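Long-range contacts in RNA-dependent RNA polymerase (Farallon virus, PDB 6DX5), which carries an N-terminal viral OTU protease domain, the part crystallised here, within a large protein that probably copies RNA from an RNA template: residues 59-64 with 112-117; 70-75 with 128-133; 77-82 with 104-109. All blocks are in the same frame, centred on the assembly; numbering follows the deposited sequence.

Contact 1: residues 59-64 with 112-117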
loop_
_atom_site.group_PDB
_atom_site.type_symbol
_atom_site.label_atom_id
_atom_site.label_comp_id
_atom_site.label_asym_id
_atom_site.label_seq_id
_atom_site.Cartn_x
_atom_site.Cartn_y
_atom_site.Cartn_z
ATOM N N THR A 59 13.922 0.139 -17.964
ATOM C CA THR A 59 14.106 -1.156 -17.325
ATOM C C THR A 59 12.819 -1.623 -16.673
ATOM O O THR A 59 12.388 -2.765 -16.874
ATOM C CB THR A 59 15.247 -1.063 -16.326
ATOM O OG1 THR A 59 16.414 -0.666 -17.060
ATOM C CG2 THR A 59 15.493 -2.420 -15.593
ATOM N N ALA A 60 12.161 -0.730 -15.942
ATOM C CA ALA A 60 10.949 -1.093 -15.235
ATOM C C ALA A 60 9.863 -1.495 -16.210
ATOM O O ALA A 60 9.253 -2.554 -16.063
ATOM C CB ALA A 60 10.474 0.074 -14.356
ATOM N N LEU A 61 9.656 -0.701 -17.258
ATOM C CA LEU A 61 8.571 -0.998 -18.193
ATOM C C LEU A 61 8.891 -2.229 -19.051
ATOM O O LEU A 61 7.983 -3.014 -19.394
ATOM C CB LEU A 61 8.296 0.200 -19.090
ATOM C CG LEU A 61 7.372 1.316 -18.575
ATOM C CD1 LEU A 61 7.639 1.663 -17.138
ATOM C CD2 LEU A 61 7.546 2.565 -19.441
ATOM N N GLY A 62 10.154 -2.417 -19.440
ATOM C CA GLY A 62 10.477 -3.616 -20.218
ATOM C C GLY A 62 10.264 -4.870 -19.384
ATOM O O GLY A 62 9.746 -5.874 -19.867
ATOM N N TYR A 63 10.645 -4.803 -18.100
ATOM C CA TYR A 63 10.350 -5.881 -17.174
ATOM C C TYR A 63 8.851 -6.162 -17.115
ATOM O O TYR A 63 8.430 -7.338 -17.093
ATOM C CB TYR A 63 10.910 -5.547 -15.770
ATOM C CG TYR A 63 10.555 -6.605 -14.754
ATOM C CD1 TYR A 63 9.398 -6.473 -13.957
ATOM C CD2 TYR A 63 11.305 -7.766 -14.658
ATOM C CE1 TYR A 63 9.019 -7.475 -13.057
ATOM C CE2 TYR A 63 10.935 -8.784 -13.764
ATOM C CZ TYR A 63 9.790 -8.610 -12.956
ATOM O OH TYR A 63 9.413 -9.615 -12.068
ATOM N N ALA A 64 8.028 -5.107 -17.025
ATOM C CA ALA A 64 6.586 -5.336 -16.945
ATOM C C ALA A 64 6.032 -6.023 -18.204
ATOM O O ALA A 64 5.161 -6.890 -18.102
ATOM C CB ALA A 64 5.868 -4.024 -16.698
ATOM N N LEU A 112 -3.086 -1.235 -20.821
ATOM C CA LEU A 112 -3.522 -0.037 -20.120
ATOM C C LEU A 112 -2.388 0.544 -19.270
ATOM O O LEU A 112 -2.167 1.760 -19.265
ATOM C CB LEU A 112 -4.743 -0.334 -19.256
ATOM C CG LEU A 112 -6.031 -0.727 -20.021
ATOM C CD1 LEU A 112 -7.109 -1.210 -19.058
ATOM C CD2 LEU A 112 -6.558 0.395 -20.886
ATOM N N TYR A 113 -1.659 -0.312 -18.548
ATOM C CA TYR A 113 -0.537 0.166 -17.748
ATOM C C TYR A 113 0.465 0.904 -18.624
ATOM O O TYR A 113 0.869 2.025 -18.305
ATOM C CB TYR A 113 0.149 -0.994 -17.004
ATOM C CG TYR A 113 1.491 -0.591 -16.401
ATOM C CD1 TYR A 113 1.552 0.228 -15.274
ATOM C CD2 TYR A 113 2.686 -0.992 -16.978
ATOM C CE1 TYR A 113 2.761 0.638 -14.751
ATOM C CE2 TYR A 113 3.910 -0.587 -16.453
ATOM C CZ TYR A 113 3.923 0.208 -15.331
ATOM O OH TYR A 113 5.119 0.614 -14.807
ATOM N N LEU A 114 0.892 0.280 -19.727
ATOM C CA LEU A 114 1.871 0.902 -20.611
ATOM C C LEU A 114 1.357 2.224 -21.182
ATOM O O LEU A 114 2.135 3.169 -21.356
ATOM C CB LEU A 114 2.232 -0.059 -21.755
ATOM C CG LEU A 114 2.927 -1.301 -21.234
ATOM C CD1 LEU A 114 3.173 -2.270 -22.329
ATOM C CD2 LEU A 114 4.235 -0.824 -20.561
ATOM N N GLU A 115 0.059 2.316 -21.498
ATOM C CA GLU A 115 -0.475 3.584 -22.009
ATOM C C GLU A 115 -0.270 4.727 -21.014
ATOM O O GLU A 115 0.076 5.848 -21.415
ATOM C CB GLU A 115 -1.960 3.461 -22.362
ATOM C CG GLU A 115 -2.202 2.813 -23.727
ATOM C CD GLU A 115 -3.684 2.606 -24.068
ATOM O OE1 GLU A 115 -4.539 3.398 -23.602
ATOM O OE2 GLU A 115 -3.981 1.641 -24.806
ATOM N N ASP A 116 -0.479 4.471 -19.715
ATOM C CA ASP A 116 -0.193 5.503 -18.723
ATOM C C ASP A 116 1.301 5.659 -18.528
ATOM O O ASP A 116 1.826 6.786 -18.537
ATOM C CB ASP A 116 -0.844 5.188 -17.376
ATOM C CG ASP A 116 -2.358 5.419 -17.369
ATOM O OD1 ASP A 116 -2.928 6.006 -18.335
ATOM O OD2 ASP A 116 -2.976 4.986 -16.370
ATOM N N ALA A 117 2.004 4.539 -18.341
ATOM C CA ALA A 117 3.379 4.610 -17.858
ATOM C C ALA A 117 4.321 5.203 -18.893
ATOM O O ALA A 117 5.305 5.853 -18.526
ATOM C CB ALA A 117 3.864 3.225 -17.437
#
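Leu61 of one helix and Tyr113 and Ala117 of another form the middle of a mainly apolar contact, a worked example of how two nearly antiparallel helices can be joined largely by side chains when their backbones stay far apart. The short axes run 11.1 Å from each other, at 168° between their N-to-C directions, so leucine and tyrosine must span the gap.

The aliphatic part rests on the forked end of Leu61. Its CD1 branch approaches CB of Ala117 at 4.1 Å, while CD2 leans toward the carbonyl oxygen of the same alanine. On the flank of this pair, the CD2 methyl of Leu114 lies 4.3 Å from Leu61 CG.

The aromatic part is supplied by Tyr113. Its ring reaches across the gap because CG stands anti to the backbone N (chi1 168°), and Leu61 and Ala64 both meet it obliquely. Ala64 CB touches Tyr113 CE2 at 4.0 Å, and Leu61 CD1 is 3.6 Å from Tyr113 OH. From one turn later in the same helix, Ala117 CB lies over one face of the Tyr113 ring, 3.7 Å above its plane and toward the rim, and therefore touches the ring and the leucine together.

The polar end of Tyr113 is satisfied elsewhere: its OH is hydrogen-bonded to OE1 of Glu128 on helix 126-136. This bond probably helps to fix the ring's tip, and Met131 of that helix packs against the tyrosine too. A dithiothreitol molecule, probably from the crystallisation liquor, is bound near the Tyr113 side chain. The whole is antiparallel helix packing within the helical part of the OTU-like cysteine protease domain, joining helix 53-66 to helix 103-117.

Contact 2: residues 70-75 with 128-133; sequences ECHGAK and EAEMLA
The carboxylate of Glu130 meets the first turn of helix 72-86 head on, and OE1 accepts the amide of Gly73 through its syn lone pair. The bond is short and nearly straight, with Gly73 N to Glu130 OE1 at 2.8 Å and an angle of 164° at the hydrogen. Glu130 OE1 also takes a hydrogen bond from a water at 2.6 Å. That water in turn accepts from Ala74 N at 3.1 Å, so the next amide of the turn is reached through a bridge.

The other oxygen, Glu130 OE2, lies in the plane of the His72 ring at its edge, 3.4 Å from His72 CD2, with ring and carboxylate planes 31° apart. Beside this polar patch is an apolar one made by Met131: its CG lies 3.8 Å from Cys71 SG, and its terminal CE methyl is 3.8 Å from Ala74 CB.

Behind these contacts stand the shape of the Glu130 side chain and the turn at Cys71. Glu130 leaves its helix with CG anti to the backbone N (chi1 169°) and stays extended beyond, which carries the carboxylate to the neighbouring helix end. Cys71, at the N-cap position, is the centre of an inverse gamma turn that leads the chain into the helix. Farther out, Phe157 of strand 151-157 packs on Glu130, Tyr63 lies against both Cys71 and Met131, and the His72 ring meets Tyr80 of the second subunit edge-to-face.

The positive end of the helix dipole would probably favour an ionised Glu130. The general principle illustrated is a helix N terminus held by an acidic side chain from elsewhere in the chain, here binding the start of helix 72-86 to helix 126-136 inside the OTU-like protease domain.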
loop_
_atom_site.group_PDB
_atom_site.type_symbol
_atom_site.label_atom_id
_atom_site.label_comp_id
_atom_site.label_asym_id
_atom_site.label_seq_id
_atom_site.Cartn_x
_atom_site.Cartn_y
_atom_site.Cartn_z
ATOM N N GLU A 70 4.042 -10.836 -12.479
ATOM C CA GLU A 70 4.796 -10.617 -11.249
ATOM C C GLU A 70 4.736 -9.163 -10.800
ATOM O O GLU A 70 5.262 -8.833 -9.730
ATOM C CB GLU A 70 6.265 -11.063 -11.422
ATOM C CG GLU A 70 6.418 -12.505 -11.902
ATOM C CD GLU A 70 5.600 -13.477 -11.042
ATOM O OE1 GLU A 70 4.707 -14.182 -11.616
ATOM O OE2 GLU A 70 5.814 -13.502 -9.792
ATOM N N CYS A 71 4.080 -8.299 -11.576
ATOM C CA CYS A 71 3.953 -6.880 -11.246
ATOM C C CYS A 71 2.721 -6.699 -10.375
ATOM O O CYS A 71 1.711 -6.113 -10.789
ATOM C CB CYS A 71 3.870 -6.038 -12.510
ATOM S SG CYS A 71 5.358 -6.271 -13.455
ATOM N N HIS A 72 2.834 -7.203 -9.131
ATOM C CA HIS A 72 1.650 -7.355 -8.294
ATOM C C HIS A 72 0.984 -6.022 -8.011
ATOM O O HIS A 72 -0.242 -5.923 -8.086
ATOM C CB HIS A 72 2.015 -8.080 -7.012
ATOM C CG HIS A 72 2.483 -9.464 -7.273
ATOM N ND1 HIS A 72 1.608 -10.497 -7.548
ATOM C CD2 HIS A 72 3.728 -9.976 -7.391
ATOM C CE1 HIS A 72 2.296 -11.602 -7.777
ATOM N NE2 HIS A 72 3.586 -11.313 -7.683
ATOM N N GLY A 73 1.766 -4.985 -7.691
ATOM C CA GLY A 73 1.163 -3.688 -7.415
ATOM C C GLY A 73 0.407 -3.153 -8.624
ATOM O O GLY A 73 -0.777 -2.834 -8.543
ATOM N N ALA A 74 1.077 -3.073 -9.779
ATOM C CA ALA A 74 0.423 -2.449 -10.927
ATOM C C ALA A 74 -0.697 -3.330 -11.491
ATOM O O ALA A 74 -1.769 -2.820 -11.846
ATOM C CB ALA A 74 1.453 -2.119 -12.009
ATOM N N LYS A 75 -0.485 -4.651 -11.564
ATOM C CA LYS A 75 -1.486 -5.510 -12.190
ATOM C C LYS A 75 -2.757 -5.537 -11.375
ATOM O O LYS A 75 -3.840 -5.714 -11.937
ATOM C CB LYS A 75 -0.952 -6.944 -12.410
ATOM C CG LYS A 75 -1.214 -7.904 -11.223
ATOM C CD LYS A 75 -0.654 -9.262 -11.511
ATOM C CE LYS A 75 -0.824 -10.179 -10.306
ATOM N NZ LYS A 75 -0.539 -11.557 -10.776
ATOM N N GLU A 128 6.752 0.676 -9.702
ATOM C CA GLU A 128 7.992 0.451 -10.430
ATOM C C GLU A 128 9.146 0.037 -9.502
ATOM O O GLU A 128 10.027 -0.708 -9.954
ATOM C CB GLU A 128 8.361 1.690 -11.251
ATOM C CG GLU A 128 7.399 1.926 -12.454
ATOM C CD GLU A 128 6.074 2.558 -12.036
ATOM O OE1 GLU A 128 5.053 2.288 -12.747
ATOM O OE2 GLU A 128 6.060 3.329 -11.016
ATOM N N ALA A 129 9.164 0.460 -8.220
ATOM C CA ALA A 129 10.122 -0.129 -7.271
ATOM C C ALA A 129 10.029 -1.662 -7.281
ATOM O O ALA A 129 11.045 -2.361 -7.276
ATOM C CB ALA A 129 9.882 0.390 -5.844
ATOM N N GLU A 130 8.823 -2.198 -7.276
ATOM C CA GLU A 130 8.679 -3.635 -7.299
ATOM C C GLU A 130 9.299 -4.227 -8.566
ATOM O O GLU A 130 9.936 -5.294 -8.527
ATOM C CB GLU A 130 7.197 -3.972 -7.196
ATOM C CG GLU A 130 6.878 -5.394 -7.458
ATOM C CD GLU A 130 5.401 -5.744 -7.210
ATOM O OE1 GLU A 130 4.500 -4.862 -7.371
ATOM O OE2 GLU A 130 5.161 -6.933 -6.795
ATOM N N MET A 131 9.100 -3.564 -9.707
ATOM C CA MET A 131 9.600 -4.092 -10.976
ATOM C C MET A 131 11.117 -4.083 -10.986
ATOM O O MET A 131 11.753 -5.075 -11.372
ATOM C CB MET A 131 9.047 -3.236 -12.113
ATOM C CG MET A 131 7.474 -3.344 -12.219
ATOM S SD MET A 131 6.882 -2.173 -13.432
ATOM C CE MET A 131 5.050 -2.240 -13.117
ATOM N N LEU A 132 11.702 -2.943 -10.571
ATOM C CA LEU A 132 13.142 -2.775 -10.581
ATOM C C LEU A 132 13.805 -3.783 -9.660
ATOM O O LEU A 132 14.861 -4.322 -9.992
ATOM C CB LEU A 132 13.472 -1.359 -10.121
ATOM C CG LEU A 132 13.091 -0.303 -11.157
ATOM C CD1 LEU A 132 13.271 1.119 -10.516
ATOM C CD2 LEU A 132 14.056 -0.524 -12.355
ATOM N N ALA A 133 13.205 -4.037 -8.482
ATOM C CA ALA A 133 13.799 -4.970 -7.537
ATOM C C ALA A 133 13.902 -6.365 -8.151
ATOM O O ALA A 133 14.957 -7.012 -8.064
ATOM C CB ALA A 133 12.973 -5.021 -6.247
HETATM O O HOH W 1 4.151 -3.708 -9.621
#

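Contact 3: residues 77-82 with 104-109; sequences VYNYRA and NVTRRG
Close helix-on-helix packing at a glycine joins segments 77-82 and 104-109 in the helical part of the OTU-like domain, between helices 72-86 and 103-117. The short axes approach to 7.5 Å and cross at 119°, a closeness explained by Gly109: with no side chain there, its CA comes to 4.1 Å from CA of Asn79.

Asn79 lies along the seam. With CG anti to its carbonyl carbon (chi1 -73°), the amide turns toward the other helix, and OD1 lies near the CA atoms of both Gly109 and Thr106. On the other branch, Asn79 ND2 rests 3.7 Å from the CG2 methyl of Thr106, the two side chains passing at a slant. OD1 also accepts a hydrogen bond from NE1 of Trp68, which helps to fix the rotation of the amide.

One turn on, Ala82 presses its methyl against the second helix, with CB 3.5 Å from Arg108 CB and equally near Val105 O and Gly109 N. The guanidinium of Arg108 reaches back to helix 72-86, where NH2 forms a salt bridge with Glu85 OE1. Tyr78 is one of the residues lining a dithiothreitol pocket, and its OH is hydrogen-bonded to Asp116 OD2; its CB meets the Gly109 carbonyl oxygen at 3.2 Å. Backbone touches backbone where Gly109 CA makes a CA-H...O contact with Tyr78 O at 3.4 Å.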
loop_
_atom_site.group_PDB
_atom_site.type_symbol
_atom_site.label_atom_id
_atom_site.label_comp_id
_atom_site.label_asym_id
_atom_site.label_seq_id
_atom_site.Cartn_x
_atom_site.Cartn_y
_atom_site.Cartn_z
ATOM N N VAL A 77 -4.207 -3.064 -10.183
ATOM C CA VAL A 77 -5.016 -1.938 -10.659
ATOM C C VAL A 77 -5.447 -2.160 -12.109
ATOM O O VAL A 77 -6.656 -2.195 -12.405
ATOM C CB VAL A 77 -4.253 -0.608 -10.486
ATOM C CG1 VAL A 77 -5.080 0.558 -11.037
ATOM C CG2 VAL A 77 -3.849 -0.419 -8.989
ATOM N N TYR A 78 -4.465 -2.378 -13.026
ATOM C CA TYR A 78 -4.787 -2.319 -14.454
ATOM C C TYR A 78 -5.526 -3.545 -14.981
ATOM O O TYR A 78 -6.303 -3.415 -15.937
ATOM C CB TYR A 78 -3.513 -2.047 -15.244
ATOM C CG TYR A 78 -3.065 -0.639 -14.977
ATOM C CD1 TYR A 78 -2.200 -0.345 -13.915
ATOM C CD2 TYR A 78 -3.552 0.412 -15.746
ATOM C CE1 TYR A 78 -1.810 0.962 -13.643
ATOM C CE2 TYR A 78 -3.165 1.728 -15.487
ATOM C CZ TYR A 78 -2.291 1.989 -14.440
ATOM O OH TYR A 78 -1.921 3.285 -14.190
ATOM N N ASN A 79 -5.303 -4.738 -14.405
ATOM C CA ASN A 79 -6.103 -5.911 -14.785
ATOM C C ASN A 79 -7.547 -5.760 -14.352
ATOM O O ASN A 79 -8.462 -6.260 -15.032
ATOM C CB ASN A 79 -5.542 -7.192 -14.165
ATOM C CG ASN A 79 -4.239 -7.649 -14.822
ATOM O OD1 ASN A 79 -3.839 -7.162 -15.903
ATOM N ND2 ASN A 79 -3.586 -8.617 -14.187
ATOM N N TYR A 80 -7.787 -5.105 -13.207
ATOM C CA TYR A 80 -9.167 -4.851 -12.842
ATOM C C TYR A 80 -9.797 -3.843 -13.792
ATOM O O TYR A 80 -10.953 -4.014 -14.200
ATOM C CB TYR A 80 -9.291 -4.400 -11.385
ATOM C CG TYR A 80 -10.754 -4.354 -11.011
ATOM C CD1 TYR A 80 -11.483 -5.534 -10.895
ATOM C CD2 TYR A 80 -11.422 -3.154 -10.819
ATOM C CE1 TYR A 80 -12.842 -5.511 -10.580
ATOM C CE2 TYR A 80 -12.769 -3.125 -10.502
ATOM C CZ TYR A 80 -13.478 -4.298 -10.382
ATOM O OH TYR A 80 -14.838 -4.273 -10.077
ATOM N N ARG A 81 -9.041 -2.810 -14.200
ATOM C CA ARG A 81 -9.631 -1.827 -15.108
ATOM C C ARG A 81 -9.892 -2.413 -16.482
ATOM O O ARG A 81 -10.879 -2.047 -17.133
ATOM C CB ARG A 81 -8.748 -0.610 -15.244
ATOM C CG ARG A 81 -8.478 0.025 -13.934
ATOM C CD ARG A 81 -7.997 1.376 -14.159
ATOM N NE ARG A 81 -7.599 1.937 -12.900
ATOM C CZ ARG A 81 -6.964 3.081 -12.784
ATOM N NH1 ARG A 81 -6.662 3.751 -13.884
ATOM N NH2 ARG A 81 -6.646 3.544 -11.580
ATOM N N ALA A 82 -8.994 -3.286 -16.960
ATOM C CA ALA A 82 -9.230 -3.974 -18.219
ATOM C C ALA A 82 -10.515 -4.787 -18.172
ATOM O O ALA A 82 -11.332 -4.714 -19.093
ATOM C CB ALA A 82 -8.046 -4.870 -18.551
ATOM N N ASN A 104 -7.359 -12.780 -21.993
ATOM C CA ASN A 104 -7.580 -11.520 -22.690
ATOM C C ASN A 104 -7.536 -10.344 -21.715
ATOM O O ASN A 104 -7.115 -9.237 -22.083
ATOM C CB ASN A 104 -8.930 -11.598 -23.412
ATOM C CG ASN A 104 -9.221 -10.390 -24.287
ATOM O OD1 ASN A 104 -8.317 -9.674 -24.713
ATOM N ND2 ASN A 104 -10.499 -10.172 -24.578
ATOM N N VAL A 105 -7.951 -10.577 -20.465
ATOM C CA VAL A 105 -7.999 -9.519 -19.469
ATOM C C VAL A 105 -6.597 -9.029 -19.142
ATOM O O VAL A 105 -6.309 -7.831 -19.219
ATOM C CB VAL A 105 -8.724 -10.009 -18.207
ATOM C CG1 VAL A 105 -8.414 -9.083 -17.026
ATOM C CG2 VAL A 105 -10.210 -10.037 -18.462
ATOM N N THR A 106 -5.706 -9.949 -18.776
ATOM C CA THR A 106 -4.388 -9.528 -18.330
ATOM C C THR A 106 -3.579 -8.924 -19.471
ATOM O O THR A 106 -2.806 -8.002 -19.240
ATOM C CB THR A 106 -3.650 -10.691 -17.673
ATOM O OG1 THR A 106 -3.404 -11.712 -18.644
ATOM C CG2 THR A 106 -4.486 -11.264 -16.554
ATOM N N ARG A 107 -3.776 -9.369 -20.709
ATOM C CA ARG A 107 -3.124 -8.691 -21.822
ATOM C C ARG A 107 -3.619 -7.255 -21.965
ATOM O O ARG A 107 -2.828 -6.326 -22.182
ATOM C CB ARG A 107 -3.375 -9.456 -23.116
ATOM C CG ARG A 107 -2.424 -9.062 -24.190
ATOM C CD ARG A 107 -2.455 -10.101 -25.250
ATOM N NE ARG A 107 -2.512 -11.439 -24.652
ATOM C CZ ARG A 107 -3.234 -12.434 -25.140
ATOM N NH1 ARG A 107 -3.978 -12.227 -26.230
ATOM N NH2 ARG A 107 -3.236 -13.622 -24.537
ATOM N N ARG A 108 -4.929 -7.054 -21.872
ATOM C CA ARG A 108 -5.458 -5.695 -21.851
ATOM C C ARG A 108 -4.919 -4.895 -20.669
ATOM O O ARG A 108 -4.665 -3.691 -20.800
ATOM C CB ARG A 108 -6.991 -5.725 -21.807
ATOM C CG ARG A 108 -7.573 -4.376 -22.069
ATOM C CD ARG A 108 -7.426 -4.157 -23.524
ATOM N NE ARG A 108 -8.526 -3.337 -24.030
ATOM C CZ ARG A 108 -9.777 -3.759 -24.219
ATOM N NH1 ARG A 108 -10.115 -5.032 -23.945
ATOM N NH2 ARG A 108 -10.694 -2.905 -24.678
ATOM N N GLY A 109 -4.771 -5.532 -19.495
ATOM C CA GLY A 109 -4.321 -4.798 -18.310
ATOM C C GLY A 109 -2.928 -4.243 -18.506
ATOM O O GLY A 109 -2.649 -3.079 -18.200
#

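In the fold
From the N terminus, the chain passes the first halves of contacts 1, 2 and 3 in that order, on helix 53-66, then at the start of and along helix 72-86. After the unmodelled residues 89-101 it returns along helix 103-117, where contact 3 closes the innermost loop and contact 1 a wider one around it. Helix 126-136 then completes contact 2, which also encloses contact 3 but crosses contact 1, since their segments alternate. Contacts 1 and 3 share helix 103-117, whereas 2 and 3 share helix 72-86. Together they tie together four helices of the OTU-like domain, with contact 2 nearest the chain's centre and contact 3 farthest from it.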